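Local coordinates for protein arylamine n-acetyltransferase (Mycobacterium smegmatis, PDB 1W5R) that catalyses, in its native form, the transfer of acetyl groups from acetyl-coenzyme A to arylamines, at residues A214-D218 with D219-N223. The protein carries 1 engineered substitution. Sequence-based numbering, arbitrary orientation.
Sequences AVVTD and DARYN
V215 and Y222 face each other as a hydrogen-bonded pair in a tight antiparallel β-hairpin, whose two-residue connection, D218-D219, has type I turn geometry. The hairpin links strands 212-216 and 220-225, neighbours in an antiparallel sheet; strand 228-233 flanks it beyond Y222, and strand 41-42 flanks it beyond A214.

Backbone bonds set the register. Y222 N meets V215 O at 2.9 Å almost head-on, whereas the return bond from V215 N to Y222 O reaches its carbonyl at an angle. Next to the turn, T217 N donates to A220 O (2.9 Å); the reverse bond, A220 N to T217 O, is weak and less certain. A side-chain acceptor adds to these: D219 N makes a weak bond to T217 OG1 (3.3 Å), an ST turn inside the bend. T217 can offer this oxygen because chi1, 66°, places OG1 between its own backbone N and carbonyl carbon.

Side-chain packing differs on the two faces. V215 and Y222 project side by side, with V215 CG1 4.0 Å from Y222 CD1, while T217 CG2 meets the ring farther out at CE1. On the face of V216 and R221, the valine methyls lie against the arginine: CG1 is over one guanidinium face, and V216 CG2 approaches R221 NH1 to 3.8 Å.

Both charged groups are paired beyond the hairpin: buried R221 by a salt bridge to E155 and hydrogen bonds to the carbonyls of G135 and T137, D218 by salt bridges to R37 and R153. At the edge of the Y222 ring, close to its plane, one water joins T217 OG1 to Y222 OH, 2.7 Å from each oxygen.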
# COMPACT_ATOMS: atom_id res chain seq x y z
N ALA A 214 -12.50 9.67 -2.77
CA ALA A 214 -11.43 10.08 -1.86
C ALA A 214 -11.96 10.35 -0.46
O ALA A 214 -13.15 10.61 -0.27
CB ALA A 214 -10.68 11.31 -2.40
N VAL A 215 -11.06 10.29 0.52
CA VAL A 215 -11.41 10.68 1.88
C VAL A 215 -10.10 11.05 2.57
O VAL A 215 -9.03 10.60 2.14
CB VAL A 215 -12.18 9.56 2.64
CG1 VAL A 215 -11.25 8.40 3.03
CG2 VAL A 215 -12.93 10.14 3.84
N VAL A 216 -10.17 11.87 3.62
CA VAL A 216 -8.95 12.28 4.30
C VAL A 216 -9.12 12.13 5.80
O VAL A 216 -10.03 12.73 6.39
CB VAL A 216 -8.55 13.75 3.98
CG1 VAL A 216 -7.24 14.13 4.69
CG2 VAL A 216 -8.40 13.94 2.48
N THR A 217 -8.24 11.33 6.41
CA THR A 217 -8.25 11.11 7.85
C THR A 217 -7.13 11.93 8.47
O THR A 217 -6.33 12.55 7.75
CB THR A 217 -8.01 9.62 8.18
OG1 THR A 217 -6.68 9.26 7.79
CG2 THR A 217 -9.02 8.73 7.44
N ASP A 218 -7.05 11.92 9.80
CA ASP A 218 -5.96 12.64 10.47
C ASP A 218 -4.59 12.19 9.98
O ASP A 218 -3.66 13.00 9.92
CB ASP A 218 -6.01 12.47 11.99
CG ASP A 218 -7.25 13.05 12.62
OD1 ASP A 218 -8.10 13.65 11.91
OD2 ASP A 218 -7.39 12.92 13.86
N ASP A 219 -4.47 10.91 9.63
CA ASP A 219 -3.18 10.29 9.30
C ASP A 219 -2.88 10.17 7.82
O ASP A 219 -1.72 10.01 7.44
CB ASP A 219 -3.08 8.89 9.89
CG ASP A 219 -3.07 8.89 11.40
OD1 ASP A 219 -2.51 9.83 12.00
OD2 ASP A 219 -3.61 7.92 11.98
N ALA A 220 -3.90 10.23 6.97
CA ALA A 220 -3.64 9.91 5.56
C ALA A 220 -4.65 10.49 4.60
O ALA A 220 -5.80 10.67 4.96
CB ALA A 220 -3.55 8.39 5.37
N ARG A 221 -4.20 10.73 3.37
CA ARG A 221 -5.09 11.08 2.26
C ARG A 221 -5.28 9.84 1.40
O ARG A 221 -4.30 9.19 1.03
CB ARG A 221 -4.48 12.20 1.42
CG ARG A 221 -4.27 13.50 2.19
CD ARG A 221 -3.55 14.53 1.32
NE ARG A 221 -3.46 15.86 1.95
CZ ARG A 221 -4.47 16.73 2.02
NH1 ARG A 221 -5.67 16.42 1.53
NH2 ARG A 221 -4.29 17.92 2.60
N TYR A 222 -6.54 9.55 1.06
CA TYR A 222 -6.89 8.41 0.23
C TYR A 222 -7.51 8.89 -1.06
O TYR A 222 -8.45 9.67 -1.03
CB TYR A 222 -7.90 7.51 0.96
CG TYR A 222 -7.35 6.93 2.23
CD1 TYR A 222 -7.39 7.65 3.42
CD2 TYR A 222 -6.79 5.65 2.25
CE1 TYR A 222 -6.88 7.12 4.59
CE2 TYR A 222 -6.27 5.10 3.42
CZ TYR A 222 -6.33 5.84 4.59
OH TYR A 222 -5.80 5.31 5.75
N ASN A 223 -6.96 8.43 -2.18
CA ASN A 223 -7.50 8.82 -3.48
C ASN A 223 -7.53 7.66 -4.45
O ASN A 223 -6.47 7.17 -4.86
CB ASN A 223 -6.73 9.98 -4.11
CG ASN A 223 -7.46 10.53 -5.31
OD1 ASN A 223 -8.52 11.11 -5.18
ND2 ASN A 223 -6.93 10.28 -6.50
O HOH W 1 -6.11 6.62 8.13